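Local coordinates for extracellular solute-binding protein family 1 (Arthrobacter chlorophenolicus, PDB 4R2F), which probably captures sugars outside the cell for uptake by an ABC-type transporter, and holds the disaccharide laminaribiose in its cleft, at residues A[423-426]-A[427-431]; A[140-144]-A[145-149]; A[278-281]-A[282-286]. All coordinates share one frame; numbering follows the deposited sequence.

Contact 1 of 3, residues A[423-426]-A[427-431]; sequences TGLK and SVLKK
Leu425 and Leu429 lie side by side and point the same way near the C-terminal end of helix 414-428, an i/i+4 pair in which CD2 of Leu425 meets CD1 of Leu429 at 4.0 Å. Both residues turn to helix 389-396, Leu425 resting on Leu394 and Leu429 on Asn390 and Ala393, so the pair forms the inward side of this closing turn. Ser427 bends back along the helix instead: its OG, anti to its own carbonyl carbon (chi1 -49°), donates to Thr423 O at 3.0 Å. The same oxygen accepts Ser427 N at 3.3 Å, and the two donors reach it from opposite faces of the carbonyl plane. A single residue thus grips one carbonyl twice. Val428 sets CG2 against the carbonyl oxygens of the turn, 3.5 Å from Gly424 O, while the extended chain of Lys426 leads away to a salt bridge with Asp422. The carbonyl of Leu425 is shared as well: Leu429 N approaches Leu425 O nearly head-on at 2.8 Å, and Val428 N comes from above the carbonyl plane at 3.1 Å.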
ATOM      1  N   THR A 423     -13.315 -19.026  -2.634  1.00 40.36           N
ATOM      2  CA  THR A 423     -14.707 -18.975  -2.970  1.00 37.51           C
ATOM      3  C   THR A 423     -15.230 -17.559  -3.036  1.00 38.11           C
ATOM      4  O   THR A 423     -16.000 -17.237  -3.937  1.00 45.00           O
ATOM      5  CB  THR A 423     -15.509 -19.834  -1.963  1.00 42.75           C
ATOM      6  OG1 THR A 423     -15.078 -21.193  -2.111  1.00 40.31           O
ATOM      7  CG2 THR A 423     -16.998 -19.724  -2.197  1.00 48.96           C
ATOM      8  N   GLY A 424     -14.837 -16.703  -2.098  1.00 39.29           N
ATOM      9  CA  GLY A 424     -15.329 -15.305  -2.115  1.00 31.82           C
ATOM     10  C   GLY A 424     -14.817 -14.523  -3.343  1.00 30.73           C
ATOM     11  O   GLY A 424     -15.532 -13.726  -3.958  1.00 41.08           O
ATOM     12  N   LEU A 425     -13.563 -14.774  -3.683  1.00 39.11           N
ATOM     13  CA  LEU A 425     -12.947 -14.158  -4.848  1.00 44.10           C
ATOM     14  C   LEU A 425     -13.628 -14.620  -6.139  1.00 43.63           C
ATOM     15  O   LEU A 425     -13.834 -13.810  -7.015  1.00 46.39           O
ATOM     16  CB  LEU A 425     -11.452 -14.479  -4.896  1.00 37.00           C
ATOM     17  CG  LEU A 425     -10.583 -13.784  -3.836  1.00 31.63           C
ATOM     18  CD1 LEU A 425      -9.159 -14.334  -3.885  1.00 37.28           C
ATOM     19  CD2 LEU A 425     -10.598 -12.266  -4.029  1.00 41.00           C
ATOM     20  N   LYS A 426     -14.008 -15.896  -6.242  1.00 42.24           N
ATOM     21  CA  LYS A 426     -14.719 -16.377  -7.440  1.00 36.17           C
ATOM     22  C   LYS A 426     -16.075 -15.736  -7.602  1.00 39.64           C
ATOM     23  O   LYS A 426     -16.503 -15.517  -8.723  1.00 49.57           O
ATOM     24  CB  LYS A 426     -14.796 -17.905  -7.487  1.00 44.25           C
ATOM     25  CG  LYS A 426     -13.447 -18.484  -7.861  1.00 38.41           C
ATOM     26  CD  LYS A 426     -13.296 -19.971  -7.634  1.00 38.67           C
ATOM     27  CE  LYS A 426     -11.845 -20.342  -7.879  1.00 55.80           C
ATOM     28  NZ  LYS A 426     -11.517 -21.705  -7.401  1.00 55.08           N
ATOM     29  N   SER A 427     -16.719 -15.364  -6.500  1.00 35.34           N
ATOM     30  CA  SER A 427     -17.988 -14.698  -6.582  0.50 29.41           C
ATOM     31  C   SER A 427     -17.885 -13.327  -7.219  1.00 38.50           C
ATOM     32  O   SER A 427     -18.877 -12.839  -7.740  1.00 54.11           O
ATOM     33  CB  SER A 427     -18.597 -14.556  -5.204  0.50 30.33           C
ATOM     34  OG  SER A 427     -18.554 -15.799  -4.552  0.50 53.61           O
ATOM     35  N   VAL A 428     -16.712 -12.679  -7.158  1.00 44.99           N
ATOM     36  CA  VAL A 428     -16.602 -11.255  -7.580  1.00 43.55           C
ATOM     37  C   VAL A 428     -15.638 -10.982  -8.741  1.00 37.02           C
ATOM     38  O   VAL A 428     -15.879 -10.118  -9.573  1.00 52.47           O
ATOM     39  CB  VAL A 428     -16.249 -10.308  -6.391  1.00 51.38           C
ATOM     40  CG1 VAL A 428     -17.385 -10.268  -5.372  1.00 58.67           C
ATOM     41  CG2 VAL A 428     -14.952 -10.724  -5.722  1.00 50.70           C
ATOM     42  N   LEU A 429     -14.548 -11.730  -8.799  1.00 40.84           N
ATOM     43  CA  LEU A 429     -13.637 -11.648  -9.921  1.00 49.02           C
ATOM     44  C   LEU A 429     -14.315 -12.184 -11.181  1.00 60.63           C
ATOM     45  O   LEU A 429     -15.180 -13.052 -11.110  1.00 66.53           O
ATOM     46  CB  LEU A 429     -12.328 -12.409  -9.623  1.00 42.05           C
ATOM     47  CG  LEU A 429     -11.258 -11.588  -8.872  1.00 69.76           C
ATOM     48  CD1 LEU A 429     -11.793 -10.971  -7.586  1.00 70.43           C
ATOM     49  CD2 LEU A 429     -10.011 -12.416  -8.587  1.00 46.36           C
ATOM     50  N   LYS A 430     -13.947 -11.622 -12.326  1.00 65.74           N
ATOM     51  CA  LYS A 430     -14.446 -12.089 -13.616  1.00 88.51           C
ATOM     52  C   LYS A 430     -13.428 -13.081 -14.109  1.00 65.88           C
ATOM     53  O   LYS A 430     -12.260 -12.731 -14.259  1.00 63.37           O
ATOM     54  CB  LYS A 430     -14.575 -10.939 -14.616  1.00 57.92           C
ATOM     55  CG  LYS A 430     -15.840 -10.112 -14.458  1.00 98.22           C
ATOM     56  CD  LYS A 430     -15.809  -9.262 -13.196  1.00 91.78           C
ATOM     57  CE  LYS A 430     -16.687  -8.030 -13.330  1.00125.42           C
ATOM     58  NZ  LYS A 430     -16.262  -7.162 -14.467  1.00112.02           N
ATOM     59  N   LYS A 431     -13.856 -14.316 -14.354  1.00124.65           N
ATOM     60  CA  LYS A 431     -12.907 -15.376 -14.713  1.00160.42           C
ATOM     61  C   LYS A 431     -12.277 -15.129 -16.090  1.00150.20           C
ATOM     62  O   LYS A 431     -12.645 -14.212 -16.842  1.00 68.01           O
ATOM     63  CB  LYS A 431     -13.508 -16.803 -14.593  1.00119.36           C
ATOM     64  CG  LYS A 431     -15.020 -16.978 -14.762  1.00106.66           C
ATOM     65  CD  LYS A 431     -15.495 -16.685 -16.179  1.00162.09           C
ATOM     66  CE  LYS A 431     -16.790 -17.422 -16.503  1.00113.03           C
ATOM     67  NZ  LYS A 431     -17.003 -17.554 -17.973  1.00 86.79           N
ATOM     68  OXT LYS A 431     -11.336 -15.829 -16.458  1.00 81.57           O
TER

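Contact 2 of 3, residues A[140-144]-A[145-149]; sequences FKTSK and GYVAV
Lys141 and Tyr146 form an antiparallel non-hydrogen-bonded pair, and Thr142 and Gly145 the hydrogen-bonded pair beside it, where the chain reverses through a type I turn from Thr142 to Gly145. On the side of the first pair, the aliphatic chain of Lys141 passes over one face of the Tyr146 ring, its CG 4.3 Å from the ring centroid in a CH-pi contact offset toward the rim. A chi1 of -171° turns CG of Lys141 away from its own N, and the extended chain carries CG across near CZ, with CB near CE1, while the ammonium leads away. Thr142 lies on the other side of this beta hairpin with a two-residue loop, built from strands 141-142 and 145-161. Its hydroxyl donates to Gly145 O at 2.8 Å, in the carbonyl plane on a lone pair, and Thr142 N reaches the same oxygen from above that plane at 2.9 Å. The hydroxyl also accepts Lys144 N at 3.2 Å, making an ST turn inside the beta turn, which Gly145 N to Thr142 O closes at 3.1 Å. Thr142 CG2 packs against Val147 CG1 at 3.6 Å, the two side chains crossing at about a right angle. The other methyl of Val147, CG2, sits in plane at the edge of the Phe140 ring, 3.9 Å from CD1. Phe140 rests on Pro310 and Asn312 of strand 306-316, whereas Val147 turns to Phe105 and Glu108 of helix 103-109; Glu108 also pairs with the Lys144 ammonium. Phe140 O accepts Val147 N at 2.9 Å and a CA-H contact from Tyr146, while Ala148 O lies buried against Phe140 CB with no polar partner in the model.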
ATOM      1  N   PHE A 140       0.471   0.891 -16.595  1.00 31.01           N
ATOM      2  CA  PHE A 140      -0.812   1.555 -16.766  1.00 26.79           C
ATOM      3  C   PHE A 140      -1.241   1.684 -18.213  1.00 33.61           C
ATOM      4  O   PHE A 140      -2.327   2.203 -18.505  1.00 32.01           O
ATOM      5  CB  PHE A 140      -0.754   2.910 -16.072  1.00 32.99           C
ATOM      6  CG  PHE A 140      -0.540   2.773 -14.610  1.00 32.80           C
ATOM      7  CD1 PHE A 140      -1.587   2.369 -13.801  1.00 34.80           C
ATOM      8  CD2 PHE A 140       0.704   2.936 -14.057  1.00 41.99           C
ATOM      9  CE1 PHE A 140      -1.414   2.175 -12.454  1.00 36.15           C
ATOM     10  CE2 PHE A 140       0.893   2.751 -12.706  1.00 29.77           C
ATOM     11  CZ  PHE A 140      -0.171   2.365 -11.902  1.00 33.47           C
ATOM     12  N   LYS A 141      -0.410   1.174 -19.120  1.00 27.71           N
ATOM     13  CA  LYS A 141      -0.701   1.274 -20.534  1.00 36.87           C
ATOM     14  C   LYS A 141      -1.605   0.120 -20.929  1.00 34.38           C
ATOM     15  O   LYS A 141      -1.293  -1.029 -20.632  1.00 35.89           O
ATOM     16  CB  LYS A 141       0.593   1.216 -21.330  1.00 43.25           C
ATOM     17  CG  LYS A 141       0.424   1.520 -22.811  1.00 52.87           C
ATOM     18  CD  LYS A 141       1.678   1.117 -23.574  1.00 65.88           C
ATOM     19  CE  LYS A 141       1.586   1.426 -25.061  1.00 79.28           C
ATOM     20  NZ  LYS A 141       2.675   0.736 -25.810  1.00 44.37           N
ATOM     21  N   THR A 142      -2.723   0.436 -21.584  1.00 31.95           N
ATOM     22  CA  THR A 142      -3.605  -0.568 -22.169  1.00 34.31           C
ATOM     23  C   THR A 142      -3.789  -0.272 -23.650  1.00 36.36           C
ATOM     24  O   THR A 142      -3.406   0.782 -24.123  1.00 28.76           O
ATOM     25  CB  THR A 142      -5.015  -0.581 -21.505  1.00 33.96           C
ATOM     26  OG1 THR A 142      -5.771   0.564 -21.919  1.00 38.07           O
ATOM     27  CG2 THR A 142      -4.922  -0.624 -19.974  1.00 38.20           C
ATOM     28  N   SER A 143      -4.436  -1.196 -24.349  1.00 29.00           N
ATOM     29  CA  SER A 143      -4.842  -1.016 -25.746  1.00 37.87           C
ATOM     30  C   SER A 143      -5.515   0.340 -26.014  1.00 41.30           C
ATOM     31  O   SER A 143      -5.304   0.936 -27.057  1.00 35.24           O
ATOM     32  CB  SER A 143      -5.824  -2.135 -26.169  1.00 33.38           C
ATOM     33  OG  SER A 143      -5.381  -3.427 -25.788  1.00 31.53           O
ATOM     34  N   LYS A 144      -6.332   0.803 -25.071  1.00 28.65           N
ATOM     35  CA  LYS A 144      -7.190   1.951 -25.265  1.00 38.88           C
ATOM     36  C   LYS A 144      -6.577   3.225 -24.705  1.00 36.51           C
ATOM     37  O   LYS A 144      -7.118   4.287 -24.937  1.00 36.33           O
ATOM     38  CB  LYS A 144      -8.561   1.689 -24.628  1.00 40.46           C
ATOM     39  CG  LYS A 144      -9.098   0.299 -24.931  1.00 40.85           C
ATOM     40  CD  LYS A 144     -10.533   0.021 -24.535  1.00 47.50           C
ATOM     41  CE  LYS A 144     -10.810  -0.335 -23.081  1.00 87.40           C
ATOM     42  NZ  LYS A 144     -10.033  -1.483 -22.549  1.00 89.16           N
ATOM     43  N   GLY A 145      -5.463   3.110 -23.978  1.00 34.67           N
ATOM     44  CA  GLY A 145      -4.752   4.256 -23.432  1.00 35.89           C
ATOM     45  C   GLY A 145      -4.157   3.972 -22.058  1.00 34.62           C
ATOM     46  O   GLY A 145      -4.261   2.869 -21.522  1.00 31.52           O
ATOM     47  N   TYR A 146      -3.546   4.991 -21.484  1.00 31.94           N
ATOM     48  CA  TYR A 146      -3.061   4.965 -20.096  1.00 30.03           C
ATOM     49  C   TYR A 146      -4.211   5.145 -19.119  1.00 25.04           C
ATOM     50  O   TYR A 146      -4.923   6.166 -19.178  1.00 31.64           O
ATOM     51  CB  TYR A 146      -2.061   6.101 -19.896  1.00 41.41           C
ATOM     52  CG  TYR A 146      -0.763   5.790 -20.569  1.00 39.72           C
ATOM     53  CD1 TYR A 146       0.195   5.043 -19.909  1.00 40.97           C
ATOM     54  CD2 TYR A 146      -0.496   6.221 -21.864  1.00 44.13           C
ATOM     55  CE1 TYR A 146       1.376   4.715 -20.510  1.00 42.59           C
ATOM     56  CE2 TYR A 146       0.704   5.905 -22.482  1.00 54.45           C
ATOM     57  CZ  TYR A 146       1.625   5.142 -21.794  1.00 60.15           C
ATOM     58  OH  TYR A 146       2.810   4.799 -22.357  1.00 50.51           O
ATOM     59  N   VAL A 147      -4.422   4.177 -18.231  1.00 31.75           N
ATOM     60  CA  VAL A 147      -5.563   4.280 -17.328  1.00 25.61           C
ATOM     61  C   VAL A 147      -5.343   5.292 -16.188  1.00 31.85           C
ATOM     62  O   VAL A 147      -6.301   5.756 -15.584  1.00 30.29           O
ATOM     63  CB  VAL A 147      -6.012   2.925 -16.746  1.00 29.73           C
ATOM     64  CG1 VAL A 147      -6.288   1.923 -17.852  1.00 31.17           C
ATOM     65  CG2 VAL A 147      -5.008   2.387 -15.768  1.00 33.73           C
ATOM     66  N   ALA A 148      -4.087   5.627 -15.906  1.00 28.14           N
ATOM     67  CA  ALA A 148      -3.723   6.525 -14.805  1.00 31.86           C
ATOM     68  C   ALA A 148      -2.247   6.853 -14.918  1.00 34.07           C
ATOM     69  O   ALA A 148      -1.562   6.334 -15.802  1.00 31.22           O
ATOM     70  CB  ALA A 148      -3.996   5.855 -13.453  1.00 31.75           C
ATOM     71  N   VAL A 149      -1.760   7.703 -14.014  1.00 27.25           N
ATOM     72  CA  VAL A 149      -0.345   8.094 -13.978  1.00 26.78           C
ATOM     73  C   VAL A 149       0.225   7.789 -12.591  1.00 29.14           C
ATOM     74  O   VAL A 149      -0.364   8.185 -11.573  1.00 29.61           O
ATOM     75  CB  VAL A 149      -0.211   9.596 -14.294  1.00 35.85           C
ATOM     76  CG1 VAL A 149       1.236  10.027 -14.261  1.00 40.60           C
ATOM     77  CG2 VAL A 149      -0.830   9.918 -15.637  1.00 41.92           C
TER

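Contact 3 of 3, residues A[278-281]-A[282-286]; sequences LGVP and ERVGD
With chi1 at -62° and chi2 at 58°, the chain of Glu282 folds back so that its carboxylate lies beside the ring of Pro281, OE1 3.7 Å from Pro281 CD and OE2 3.7 Å from Pro281 CB. The same bend brings Glu282 OE1 within 3.5 Å of Gly279 CA, at the N-cap of the short helix 280-284, where a negative charge would probably be favoured by the helix dipole. Pro281 stands in the first turn, where its lack of an N-H costs no helical bond, and its ring packs on Trp159 of strand 145-161. Val280 turns to Trp159 as well, and its CG1 meets CG1 of Val284 at 4.2 Å, the two side chains crossing at a slant. Val284 also presses CG2 onto the carbonyl of Val280, 3.4 Å from the oxygen, and reaches Asn263 and Trp266 of helix 259-267. In one of two deposited conformers, the Arg283 side chain touches Thr49 and Asn263 and lies about 6 Å from a bound glucose unit. The helical backbone bonds are Arg283 N to Gly279 O at 2.9 Å and Val284 N to Val280 O. At the far end Gly285 adopts a positive phi of 68° and the bonding pattern is that of a Schellman motif, with a weak bond from Gly285 N to Glu282 O inside the wider loop that Asp286 N closes on Pro281 O at 3.0 Å.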
ATOM      1  N   LEU A 278       7.076   2.963   4.600  1.00 30.78           N
ATOM      2  CA  LEU A 278       8.187   3.886   4.641  1.00 25.06           C
ATOM      3  C   LEU A 278       7.833   5.034   5.585  1.00 33.33           C
ATOM      4  O   LEU A 278       6.688   5.449   5.652  1.00 30.58           O
ATOM      5  CB  LEU A 278       8.465   4.424   3.247  1.00 26.82           C
ATOM      6  CG  LEU A 278       9.613   5.416   3.125  1.00 27.56           C
ATOM      7  CD1 LEU A 278      10.225   5.366   1.745  1.00 32.92           C
ATOM      8  CD2 LEU A 278       9.155   6.820   3.462  1.00 42.85           C
ATOM      9  N   GLY A 279       8.820   5.520   6.327  1.00 31.85           N
ATOM     10  CA  GLY A 279       8.667   6.704   7.196  1.00 29.65           C
ATOM     11  C   GLY A 279       7.936   6.480   8.495  1.00 24.74           C
ATOM     12  O   GLY A 279       7.326   7.391   9.018  1.00 29.40           O
ATOM     13  N   VAL A 280       8.029   5.282   9.052  1.00 25.76           N
ATOM     14  CA  VAL A 280       7.315   4.995  10.283  1.00 28.00           C
ATOM     15  C   VAL A 280       7.613   5.965  11.448  1.00 29.65           C
ATOM     16  O   VAL A 280       6.682   6.399  12.102  1.00 32.90           O
ATOM     17  CB  VAL A 280       7.557   3.537  10.745  1.00 29.50           C
ATOM     18  CG1 VAL A 280       7.113   3.314  12.189  1.00 31.28           C
ATOM     19  CG2 VAL A 280       6.853   2.546   9.823  1.00 37.92           C
ATOM     20  N   PRO A 281       8.895   6.301  11.728  1.00 34.10           N
ATOM     21  CA  PRO A 281       9.132   7.218  12.868  1.00 35.10           C
ATOM     22  C   PRO A 281       8.356   8.538  12.761  1.00 32.99           C
ATOM     23  O   PRO A 281       7.737   8.990  13.732  1.00 36.59           O
ATOM     24  CB  PRO A 281      10.645   7.466  12.808  1.00 36.55           C
ATOM     25  CG  PRO A 281      11.198   6.232  12.211  1.00 28.89           C
ATOM     26  CD  PRO A 281      10.162   5.776  11.193  1.00 29.59           C
ATOM     27  N   GLU A 282       8.342   9.093  11.559  1.00 41.15           N
ATOM     28  CA  GLU A 282       7.700  10.368  11.285  1.00 45.55           C
ATOM     29  C   GLU A 282       6.179  10.185  11.357  1.00 44.31           C
ATOM     30  O   GLU A 282       5.472  11.020  11.894  1.00 37.19           O
ATOM     31  CB  GLU A 282       8.111  10.887   9.889  1.00 47.89           C
ATOM     32  CG  GLU A 282       9.610  11.185   9.643  1.00 71.08           C
ATOM     33  CD  GLU A 282      10.611  10.015   9.845  1.00189.36           C
ATOM     34  OE1 GLU A 282      10.539   8.886   9.252  1.00 27.20           O
ATOM     35  OE2 GLU A 282      11.556  10.264  10.613  1.00 65.94           O
ATOM     36  N   ARG A 283       5.694   9.085  10.796  1.00 34.59           N
ATOM     37  CA  ARG A 283       4.264   8.764  10.822  0.50 47.53           C
ATOM     38  C   ARG A 283       3.725   8.653  12.240  1.00 43.01           C
ATOM     39  O   ARG A 283       2.660   9.156  12.522  1.00 39.57           O
ATOM     40  CB  ARG A 283       3.968   7.465  10.075  0.50 36.58           C
ATOM     41  CG  ARG A 283       2.492   7.068  10.083  0.50 40.88           C
ATOM     42  CD  ARG A 283       1.603   8.219   9.636  0.50 56.30           C
ATOM     43  NE  ARG A 283       0.193   7.858   9.589  0.50 49.22           N
ATOM     44  CZ  ARG A 283      -0.712   8.318  10.435  0.50 34.11           C
ATOM     45  NH1 ARG A 283      -0.359   9.166  11.399  0.50 29.37           N
ATOM     46  NH2 ARG A 283      -1.968   7.942  10.305  0.50 39.58           N
ATOM     47  N   VAL A 284       4.471   8.016  13.139  1.00 37.60           N
ATOM     48  CA  VAL A 284       3.980   7.782  14.482  1.00 34.85           C
ATOM     49  C   VAL A 284       4.453   8.799  15.530  1.00 42.55           C
ATOM     50  O   VAL A 284       4.050   8.700  16.684  1.00 41.25           O
ATOM     51  CB  VAL A 284       4.259   6.328  14.948  1.00 34.66           C
ATOM     52  CG1 VAL A 284       3.839   5.335  13.865  1.00 35.86           C
ATOM     53  CG2 VAL A 284       5.714   6.114  15.337  1.00 34.87           C
ATOM     54  N   GLY A 285       5.262   9.784  15.134  1.00 36.57           N
ATOM     55  CA  GLY A 285       5.774  10.795  16.062  1.00 48.00           C
ATOM     56  C   GLY A 285       6.767  10.286  17.098  1.00 43.97           C
ATOM     57  O   GLY A 285       6.683  10.637  18.267  1.00 47.13           O
ATOM     58  N   ASP A 286       7.696   9.429  16.683  1.00 44.43           N
ATOM     59  CA  ASP A 286       8.850   9.072  17.515  1.00 35.72           C
ATOM     60  C   ASP A 286      10.073   8.951  16.638  1.00 64.79           C
ATOM     61  O   ASP A 286      10.359   7.885  16.074  1.00 46.54           O
ATOM     62  CB  ASP A 286       8.652   7.753  18.285  1.00 38.01           C
ATOM     63  CG  ASP A 286       9.845   7.399  19.184  1.00 42.97           C
ATOM     64  OD1 ASP A 286      10.986   7.854  18.935  1.00 49.77           O
ATOM     65  OD2 ASP A 286       9.645   6.643  20.151  1.00 39.63           O
TER

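In the fold
Along the chain, contact 2 comes first, then contact 3, then contact 1 at the C-terminus. Contacts 2 and 3 lie on opposite sides of the chain's centre, their own centres 34 Å apart, yet strand 145-161 connects them: it begins in the hairpin of contact 2 and farther along packs against the short helix of contact 3. Contact 1, on helix 414-428, is 24 Å from contact 2 and 37 Å from contact 3, centre to centre, and none of the three touch. Arg283 in one conformer is about 6 Å from the bound sugar, Phe140 about 9 Å and Leu425 about 12 Å. Solute-binding proteins typically hold their ligand between two lobes; contacts 2 and 3 probably belong to different ones.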